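PDB 5BN3: V-type ATP synthase alpha chain from Nanoarchaeum equitans Kin4-M, which belongs to the ATP synthase alpha/beta family, as a V-type A subunit, and binds ADP at the P-loop of its nucleotide-binding domain. Local coordinates for residues Pro222-Phe225 and Gly226-Lys229; Phe386-Pro389 and Val390-Asn393; Ala416-Tyr419 and Leu420-Tyr423; Ala403-Ser406 and Lys407-Tyr410. One frame throughout, in Å; residues are numbered along the deposited sequence.

How the contacts relate
All four contacts belong to the nucleotide-binding domain and are local turns or caps, running 1, 2, 4, 3 along the chain. Contact 1 follows strand 218-222 and leads into helix 229-239, while contact 2 opens helix 389-395 after strand 370-379, a parallel neighbour of strand 218-222. Contact 4 starts helix 406-410 and contact 3 turns the chain before strand 423-424. The centre of contact 4 is about 8 Å from that of contact 1 and about 9 Å from that of contact 3, with probable backbone hydrogen bonds to both. Contact 2, centred about 14 Å from contact 1, touches it through Phe386 and Thr391. Contact 4 thus lies against the ADP-holding loop, contacts 2 and 3 at its margins.

Contact 1 (Pro222-Phe225 and Gly226-Lys229); sequences PGPF and GSGK. With ADP (adenosine-5'-diphosphate), chain C.
Bends at chi3 (-112°) and chi4 (53°) curl the end of Lys229 back against Gly223 and Pro224, bringing its CE to 3.0 Å from Gly223 O. Its NZ is then 2.6 Å from ADP O1B and makes a second, weak hydrogen bond to Pro224 O. Ser227 turns inward as well: with OG between its own backbone N and carbonyl carbon (chi1 64°), the hydroxyl gives its hydrogen to Pro224 O at 2.8 Å, in the carbonyl plane. Ser227 N reaches the same Pro224 O from above that plane at 3.3 Å, closing a type II turn from Pro224 to Ser227. Such a strand-loop-helix with amides directed at phosphate is the P-loop, or Walker A motif. Glycine suits position 226 because the turn needs positive phi there, and Gly226 N donates to ADP O3B at 2.8 Å. Gly228, also at positive phi and at the N-cap position of helix 229-239, donates from N to ADP O1B at 2.9 Å. Lys229 N binds that O1B too, so one phosphate oxygen is gripped by two amides and an ammonium group. Bare Gly223 lets Ser227 OG approach its CA to 3.4 Å. Arg326 of the neighbouring NEQ263 chain also hydrogen-bonds the ADP.

Contact 2 (Phe386-Pro389 and Val390-Asn393); sequences FSEP and VTQN
Glu388 bends over the start of the helix to meet Val390 and Thr391. From CB the chain turns with CG between the backbone N and the carbonyl carbon (chi1 64°), and CG passes 3.9 Å from Thr391 OG1. A second bend, chi2 92°, carries CD over the first turn and presents the carboxylate to the amides. OE1 takes two donors from one face of its plane: Thr391 OG1 at 2.7 Å, on the anti side and close to the plane, and Thr391 N at 2.8 Å, from well above it. OE2 accepts Val390 N at 3.0 Å, likewise from above the plane. This is an N-cap: Glu388 precedes helix 389-395 and satisfies amides that have no earlier turn to bond to. Pro389 fits the first helical position, having no N-H to satisfy and a ring that favours helical phi. Glu388 O meanwhile accepts Gln392 N at 3.0 Å, the first full helical bond. Gln392 folds its own chain back at chi2 (-54°), and NE2 donates to Phe386 O at 2.8 Å from above the carbonyl plane, tying the approaching loop to the helix. Val390, on the buried side, packs against Ser323 and Ala326 of helix 322-335.

Contact 3 (Ala416-Tyr419 and Leu420-Tyr423); sequences AINY and LISY
An Asx motif turns the chain just before strand 423-424, with Asn418 bonded to Leu420, Ile421 and Ser422. CG stands opposite the backbone N (chi1 -173°), which swings the amide forward over the turn. Its OD1 accepts two backbone amides: Leu420 N at 3.0 Å, in the plane of the side-chain carbonyl, and Ile421 N at 2.9 Å, from above that plane. Asparagine is apt here because its short side chain holds a carbonyl oxygen where a turn leaves successive N-H groups pointing inward. Asn418 O receives Ser422 N at 2.9 Å and Ser422 OG at 2.8 Å, the hydroxyl coming from above the carbonyl plane. Serine is small enough to bring CB as well as OG close to this oxygen, and its OG also accepts from Ala403 N. Apolar neighbours flank the polar centre: Ile421 CB lies 3.6 Å from Asn418 CG, Tyr419 CD1 lies 3.8 Å from Leu420 CD2 as their side chains run side by side, and Tyr419 packs on helices 472-489 and 441-458, Leu420 on the latter. With OD1 held by two amides and ND2 bonded to Asp405 OD1, the amide's rotation is restrained, while Asn418 O takes the next amide and a hydroxyl.

Contact 4 (Ala403-Ser406 and Lys407-Tyr410); sequences ALDS and KLAY
The carboxylate of Asp405 is the flat group of this contact, with Lys407 NZ at its edge, Lys407 N off one face and Leu408 CG toward the other. Lys407 NZ forms a salt bridge to Asp405 OD1, 2.8 Å away, using the syn lone pair. OD2 faces the start of the helix: Lys407 N is 3.1 Å from it, whereas Leu408 N lies closer to the plane at 3.3 Å, and both bonds are weak. Leu408 CG is 3.9 Å from OD2. Torsions in both side chains explain the geometry. Asp405 holds CG away from its own backbone N, at chi1 -171°, which places the carboxylate over the helix start; Lys407 bends twice, at chi2 (87°) and chi3 (78°), wrapping its methylenes past OD2 until the ammonium group meets OD1. Asp405 is thereby the N-cap of helix 406-410, a place that suits a short acid able to reach the first amides of the helix, which lack a carbonyl partner from an earlier turn. Its backbone O accepts Ala409 N at 3.1 Å, and Ser406 O accepts Tyr410 N at 2.8 Å. Small Ser406 occupies the first helical position, at the surface, and touches Pro224 of the P-loop. Tyr410 packs on Leu321 of the NEQ263 chain, and Asn418 is the second partner of OD1. With an ammonium group, an amide and the N-terminal end of a helix all close by, the negative charge of Asp405 is probably well stabilised, and its weak capping bonds are supplemented by a salt bridge from a lysine folded back over the helix start.

Contact 1 (Pro222-Phe225 and Gly226-Lys229)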
loop_
_atom_site.group_PDB
_atom_site.type_symbol
_atom_site.label_atom_id
_atom_site.label_comp_id
_atom_site.label_asym_id
_atom_site.label_seq_id
_atom_site.Cartn_x
_atom_site.Cartn_y
_atom_site.Cartn_z
ATOM N N PRO A 222 -20.606 3.976 11.305
ATOM C CA PRO A 222 -19.151 3.819 11.374
ATOM C C PRO A 222 -18.478 5.089 11.875
ATOM O O PRO A 222 -18.976 6.194 11.631
ATOM C CB PRO A 222 -18.763 3.564 9.917
ATOM C CG PRO A 222 -19.781 4.333 9.134
ATOM C CD PRO A 222 -21.066 4.276 9.937
ATOM N N GLY A 223 -17.359 4.925 12.575
ATOM C CA GLY A 223 -16.588 6.048 13.072
ATOM C C GLY A 223 -15.289 5.568 13.688
ATOM O O GLY A 223 -15.173 4.404 14.063
ATOM N N PRO A 224 -14.291 6.457 13.781
ATOM C CA PRO A 224 -13.043 6.109 14.471
ATOM C C PRO A 224 -13.279 6.036 15.975
ATOM O O PRO A 224 -14.364 6.410 16.428
ATOM C CB PRO A 224 -12.120 7.286 14.141
ATOM C CG PRO A 224 -13.053 8.427 13.860
ATOM C CD PRO A 224 -14.251 7.809 13.195
ATOM N N PHE A 225 -12.298 5.567 16.742
ATOM C CA PHE A 225 -12.484 5.499 18.191
ATOM C C PHE A 225 -12.691 6.889 18.795
ATOM O O PHE A 225 -12.022 7.850 18.411
ATOM C CB PHE A 225 -11.346 4.732 18.893
ATOM C CG PHE A 225 -10.017 5.445 18.904
ATOM C CD1 PHE A 225 -9.716 6.380 19.889
ATOM C CD2 PHE A 225 -9.047 5.137 17.964
ATOM C CE1 PHE A 225 -8.487 7.021 19.908
ATOM C CE2 PHE A 225 -7.817 5.772 17.976
ATOM C CZ PHE A 225 -7.535 6.715 18.950
ATOM N N GLY A 226 -13.641 6.993 19.718
ATOM C CA GLY A 226 -13.917 8.254 20.385
ATOM C C GLY A 226 -14.837 9.194 19.622
ATOM O O GLY A 226 -15.070 10.320 20.058
ATOM N N SER A 227 -15.370 8.741 18.490
ATOM C CA SER A 227 -16.230 9.600 17.673
ATOM C C SER A 227 -17.686 9.627 18.148
ATOM O O SER A 227 -18.432 10.549 17.811
ATOM C CB SER A 227 -16.140 9.229 16.190
ATOM O OG SER A 227 -16.616 7.920 15.945
ATOM N N GLY A 228 -18.097 8.624 18.922
ATOM C CA GLY A 228 -19.399 8.675 19.570
ATOM C C GLY A 228 -20.424 7.609 19.218
ATOM O O GLY A 228 -21.612 7.801 19.482
ATOM N N LYS A 229 -19.977 6.493 18.642
ATOM C CA LYS A 229 -20.873 5.399 18.253
ATOM C C LYS A 229 -21.688 4.863 19.423
ATOM O O LYS A 229 -22.906 4.699 19.325
ATOM C CB LYS A 229 -20.070 4.219 17.698
ATOM C CG LYS A 229 -19.389 4.420 16.371
ATOM C CD LYS A 229 -18.585 3.171 16.057
ATOM C CE LYS A 229 -17.094 3.435 16.087
ATOM N NZ LYS A 229 -16.577 4.070 17.324
HETATM P PB ADP C . -16.931 5.482 20.420
HETATM O O1B ADP C . -17.171 5.909 18.996
HETATM O O2B ADP C . -17.927 4.490 20.953
HETATM O O3B ADP C . -15.491 5.145 20.710
HETATM P PA ADP C . -18.144 7.004 22.541
HETATM O O1A ADP C . -19.574 6.717 22.188
HETATM O O2A ADP C . -17.497 6.275 23.691
HETATM O O3A ADP C . -17.220 6.853 21.226
HETATM O "O5'" ADP C . -18.018 8.586 22.813
HETATM C "C5'" ADP C . -16.731 9.179 22.978
HETATM C "C4'" ADP C . -16.837 10.425 23.849
HETATM O "O4'" ADP C . -17.677 11.402 23.220
HETATM C "C3'" ADP C . -17.452 10.068 25.190
HETATM O "O3'" ADP C . -16.597 10.528 26.240
HETATM C "C2'" ADP C . -18.779 10.796 25.218
HETATM O "O2'" ADP C . -19.014 11.402 26.488
HETATM C "C1'" ADP C . -18.683 11.851 24.129
HETATM N N9 ADP C . -19.988 11.974 23.437
HETATM C C8 ADP C . -20.390 11.265 22.366
HETATM N N7 ADP C . -21.641 11.626 21.986
HETATM C C5 ADP C . -22.059 12.592 22.825
HETATM C C6 ADP C . -23.281 13.412 22.983
HETATM N N6 ADP C . -24.339 13.271 22.142
HETATM N N1 ADP C . -23.297 14.310 23.995
HETATM C C2 ADP C . -22.254 14.462 24.834
HETATM N N3 ADP C . -21.116 13.751 24.748
HETATM C C4 ADP C . -20.962 12.819 23.779
#

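Contact 2 (Phe386-Pro389 and Val390-Asn393)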
loop_
_atom_site.group_PDB
_atom_site.type_symbol
_atom_site.label_atom_id
_atom_site.label_comp_id
_atom_site.label_asym_id
_atom_site.label_seq_id
_atom_site.Cartn_x
_atom_site.Cartn_y
_atom_site.Cartn_z
ATOM N N PHE A 386 -12.965 4.596 6.180
ATOM C CA PHE A 386 -14.258 4.029 5.791
ATOM C C PHE A 386 -14.170 3.090 4.580
ATOM O O PHE A 386 -15.109 2.351 4.295
ATOM C CB PHE A 386 -15.280 5.142 5.496
ATOM C CG PHE A 386 -15.822 5.838 6.728
ATOM C CD1 PHE A 386 -15.193 5.717 7.961
ATOM C CD2 PHE A 386 -16.971 6.614 6.645
ATOM C CE1 PHE A 386 -15.698 6.361 9.084
ATOM C CE2 PHE A 386 -17.481 7.257 7.764
ATOM C CZ PHE A 386 -16.841 7.130 8.985
ATOM N N SER A 387 -13.045 3.114 3.870
ATOM C CA SER A 387 -12.903 2.321 2.646
ATOM C C SER A 387 -12.680 0.828 2.912
ATOM O O SER A 387 -12.526 0.038 1.978
ATOM C CB SER A 387 -11.769 2.872 1.778
ATOM O OG SER A 387 -10.505 2.595 2.352
ATOM N N GLU A 388 -12.684 0.448 4.184
ATOM C CA GLU A 388 -12.407 -0.930 4.592
ATOM C C GLU A 388 -13.625 -1.850 4.378
ATOM O O GLU A 388 -14.754 -1.365 4.274
ATOM C CB GLU A 388 -11.918 -0.936 6.048
ATOM C CG GLU A 388 -12.937 -0.449 7.060
ATOM C CD GLU A 388 -13.766 -1.577 7.625
ATOM O OE1 GLU A 388 -14.834 -1.296 8.208
ATOM O OE2 GLU A 388 -13.343 -2.749 7.498
ATOM N N PRO A 389 -13.393 -3.177 4.286
ATOM C CA PRO A 389 -14.440 -4.132 3.888
ATOM C C PRO A 389 -15.706 -4.152 4.752
ATOM O O PRO A 389 -16.797 -4.246 4.187
ATOM C CB PRO A 389 -13.734 -5.488 3.993
ATOM C CG PRO A 389 -12.306 -5.179 3.760
ATOM C CD PRO A 389 -12.082 -3.841 4.414
ATOM N N VAL A 390 -15.577 -4.102 6.076
ATOM C CA VAL A 390 -16.757 -4.163 6.939
ATOM C C VAL A 390 -17.701 -2.992 6.673
ATOM O O VAL A 390 -18.902 -3.184 6.483
ATOM C CB VAL A 390 -16.377 -4.212 8.435
ATOM C CG1 VAL A 390 -17.619 -4.382 9.294
ATOM C CG2 VAL A 390 -15.412 -5.352 8.696
ATOM N N THR A 391 -17.152 -1.781 6.649
ATOM C CA THR A 391 -17.956 -0.595 6.370
ATOM C C THR A 391 -18.564 -0.663 4.972
ATOM O O THR A 391 -19.760 -0.438 4.800
ATOM C CB THR A 391 -17.118 0.693 6.475
ATOM O OG1 THR A 391 -16.533 0.785 7.780
ATOM C CG2 THR A 391 -17.994 1.909 6.236
ATOM N N GLN A 392 -17.740 -0.976 3.975
ATOM C CA GLN A 392 -18.197 -0.970 2.587
ATOM C C GLN A 392 -19.233 -2.048 2.289
ATOM O O GLN A 392 -20.214 -1.786 1.593
ATOM C CB GLN A 392 -17.008 -1.065 1.622
ATOM C CG GLN A 392 -16.165 0.206 1.575
ATOM C CD GLN A 392 -16.999 1.435 1.269
ATOM O OE1 GLN A 392 -17.892 1.393 0.426
ATOM N NE2 GLN A 392 -16.725 2.534 1.967
ATOM N N ASN A 393 -19.021 -3.255 2.807
ATOM C CA ASN A 393 -20.022 -4.314 2.672
ATOM C C ASN A 393 -21.348 -3.929 3.318
ATOM O O ASN A 393 -22.417 -4.147 2.744
ATOM C CB ASN A 393 -19.520 -5.622 3.295
ATOM C CG ASN A 393 -18.466 -6.308 2.452
ATOM O OD1 ASN A 393 -18.320 -6.026 1.262
ATOM N ND2 ASN A 393 -17.732 -7.232 3.063
#

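Contact 3 (Ala416-Tyr419 and Leu420-Tyr423)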
loop_
_atom_site.group_PDB
_atom_site.type_symbol
_atom_site.label_atom_id
_atom_site.label_comp_id
_atom_site.label_asym_id
_atom_site.label_seq_id
_atom_site.Cartn_x
_atom_site.Cartn_y
_atom_site.Cartn_z
ATOM N N ALA A 416 -21.377 13.637 16.278
ATOM C CA ALA A 416 -20.419 14.011 15.241
ATOM C C ALA A 416 -20.809 13.488 13.860
ATOM O O ALA A 416 -19.968 12.960 13.132
ATOM C CB ALA A 416 -19.030 13.531 15.615
ATOM N N ILE A 417 -22.077 13.655 13.495
ATOM C CA ILE A 417 -22.572 13.201 12.198
ATOM C C ILE A 417 -22.060 14.090 11.063
ATOM O O ILE A 417 -22.290 15.301 11.063
ATOM C CB ILE A 417 -24.116 13.191 12.166
ATOM C CG1 ILE A 417 -24.672 12.146 13.139
ATOM C CG2 ILE A 417 -24.620 12.915 10.760
ATOM C CD1 ILE A 417 -24.482 10.709 12.677
ATOM N N ASN A 418 -21.364 13.486 10.102
ATOM C CA ASN A 418 -20.955 14.181 8.884
ATOM C C ASN A 418 -22.170 14.386 7.983
ATOM O O ASN A 418 -22.615 13.457 7.308
ATOM C CB ASN A 418 -19.869 13.371 8.160
ATOM C CG ASN A 418 -19.266 14.105 6.971
ATOM O OD1 ASN A 418 -19.969 14.757 6.197
ATOM N ND2 ASN A 418 -17.952 13.991 6.817
ATOM N N TYR A 419 -22.696 15.609 7.968
ATOM C CA TYR A 419 -23.934 15.918 7.253
ATOM C C TYR A 419 -23.770 16.052 5.740
ATOM O O TYR A 419 -24.739 16.317 5.027
ATOM C CB TYR A 419 -24.576 17.185 7.830
ATOM C CG TYR A 419 -23.598 18.307 8.096
ATOM C CD1 TYR A 419 -23.121 19.097 7.061
ATOM C CD2 TYR A 419 -23.167 18.584 9.385
ATOM C CE1 TYR A 419 -22.235 20.122 7.300
ATOM C CE2 TYR A 419 -22.280 19.608 9.633
ATOM C CZ TYR A 419 -21.820 20.374 8.585
ATOM O OH TYR A 419 -20.934 21.398 8.817
ATOM N N LEU A 420 -22.547 15.868 5.249
ATOM C CA LEU A 420 -22.291 15.906 3.812
ATOM C C LEU A 420 -22.122 14.499 3.248
ATOM O O LEU A 420 -22.463 14.234 2.096
ATOM C CB LEU A 420 -21.044 16.741 3.512
ATOM C CG LEU A 420 -21.111 18.224 3.884
ATOM C CD1 LEU A 420 -19.873 18.962 3.406
ATOM C CD2 LEU A 420 -22.358 18.852 3.301
ATOM N N ILE A 421 -21.601 13.605 4.082
ATOM C CA ILE A 421 -21.301 12.234 3.683
ATOM C C ILE A 421 -22.432 11.267 4.058
ATOM O O ILE A 421 -22.729 10.320 3.322
ATOM C CB ILE A 421 -19.962 11.786 4.312
ATOM C CG1 ILE A 421 -18.796 12.539 3.660
ATOM C CG2 ILE A 421 -19.767 10.291 4.184
ATOM C CD1 ILE A 421 -18.712 12.348 2.161
ATOM N N SER A 422 -23.073 11.514 5.196
ATOM C CA SER A 422 -24.196 10.684 5.633
ATOM C C SER A 422 -25.360 10.758 4.647
ATOM O O SER A 422 -25.487 11.726 3.894
ATOM C CB SER A 422 -24.669 11.104 7.028
ATOM O OG SER A 422 -23.636 10.938 7.983
ATOM N N TYR A 423 -26.199 9.724 4.652
ATOM C CA TYR A 423 -27.359 9.663 3.772
ATOM C C TYR A 423 -28.439 8.747 4.326
ATOM O O TYR A 423 -28.168 7.892 5.170
ATOM C CB TYR A 423 -26.958 9.187 2.365
ATOM C CG TYR A 423 -26.390 7.783 2.297
ATOM C CD1 TYR A 423 -27.218 6.667 2.346
ATOM C CD2 TYR A 423 -25.030 7.578 2.155
ATOM C CE1 TYR A 423 -26.702 5.394 2.281
ATOM C CE2 TYR A 423 -24.505 6.307 2.079
ATOM C CZ TYR A 423 -25.347 5.221 2.146
ATOM O OH TYR A 423 -24.837 3.949 2.074
#

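Contact 4 (Ala403-Ser406 and Lys407-Tyr410)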
loop_
_atom_site.group_PDB
_atom_site.type_symbol
_atom_site.label_atom_id
_atom_site.label_comp_id
_atom_site.label_asym_id
_atom_site.label_seq_id
_atom_site.Cartn_x
_atom_site.Cartn_y
_atom_site.Cartn_z
ATOM N N ALA A 403 -22.705 8.522 9.362
ATOM C CA ALA A 403 -21.244 8.570 9.453
ATOM C C ALA A 403 -20.741 9.530 10.520
ATOM O O ALA A 403 -21.105 10.709 10.532
ATOM C CB ALA A 403 -20.646 8.935 8.109
ATOM N N LEU A 404 -19.877 9.033 11.398
ATOM C CA LEU A 404 -19.302 9.872 12.441
ATOM C C LEU A 404 -17.952 10.436 11.998
ATOM O O LEU A 404 -17.182 9.763 11.310
ATOM C CB LEU A 404 -19.183 9.099 13.755
ATOM C CG LEU A 404 -20.533 8.654 14.322
ATOM C CD1 LEU A 404 -20.364 7.891 15.622
ATOM C CD2 LEU A 404 -21.434 9.857 14.537
ATOM N N ASP A 405 -17.675 11.674 12.390
ATOM C CA ASP A 405 -16.553 12.415 11.824
ATOM C C ASP A 405 -15.529 12.856 12.873
ATOM O O ASP A 405 -15.882 13.480 13.875
ATOM C CB ASP A 405 -17.092 13.624 11.055
ATOM C CG ASP A 405 -16.028 14.323 10.250
ATOM O OD1 ASP A 405 -15.679 13.825 9.157
ATOM O OD2 ASP A 405 -15.549 15.380 10.702
ATOM N N SER A 406 -14.262 12.525 12.627
ATOM C CA SER A 406 -13.164 12.877 13.526
ATOM C C SER A 406 -13.093 14.370 13.809
ATOM O O SER A 406 -12.883 14.781 14.950
ATOM C CB SER A 406 -11.828 12.434 12.928
ATOM O OG SER A 406 -11.748 11.028 12.828
ATOM N N LYS A 407 -13.261 15.173 12.765
ATOM C CA LYS A 407 -13.133 16.623 12.875
ATOM C C LYS A 407 -14.184 17.238 13.799
ATOM O O LYS A 407 -13.882 18.149 14.570
ATOM C CB LYS A 407 -13.192 17.271 11.485
ATOM C CG LYS A 407 -12.032 16.901 10.558
ATOM C CD LYS A 407 -12.290 15.619 9.761
ATOM C CE LYS A 407 -13.214 15.852 8.568
ATOM N NZ LYS A 407 -13.423 14.612 7.761
ATOM N N LEU A 408 -15.413 16.737 13.722
ATOM C CA LEU A 408 -16.484 17.201 14.600
ATOM C C LEU A 408 -16.255 16.750 16.042
ATOM O O LEU A 408 -16.375 17.543 16.972
ATOM C CB LEU A 408 -17.842 16.707 14.092
ATOM C CG LEU A 408 -18.290 17.273 12.741
ATOM C CD1 LEU A 408 -19.530 16.560 12.240
ATOM C CD2 LEU A 408 -18.550 18.765 12.855
ATOM N N ALA A 409 -15.919 15.475 16.222
ATOM C CA ALA A 409 -15.636 14.936 17.551
ATOM C C ALA A 409 -14.470 15.679 18.202
ATOM O O ALA A 409 -14.495 15.966 19.400
ATOM C CB ALA A 409 -15.339 13.450 17.463
ATOM N N TYR A 410 -13.455 15.974 17.393
ATOM C CA TYR A 410 -12.283 16.748 17.799
ATOM C C TYR A 410 -12.671 18.024 18.546
ATOM O O TYR A 410 -12.120 18.324 19.609
ATOM C CB TYR A 410 -11.465 17.090 16.545
ATOM C CG TYR A 410 -10.149 17.799 16.772
ATOM C CD1 TYR A 410 -9.005 17.090 17.120
ATOM C CD2 TYR A 410 -10.038 19.172 16.590
ATOM C CE1 TYR A 410 -7.794 17.733 17.309
ATOM C CE2 TYR A 410 -8.829 19.823 16.775
ATOM C CZ TYR A 410 -7.713 19.098 17.136
ATOM O OH TYR A 410 -6.511 19.739 17.324
#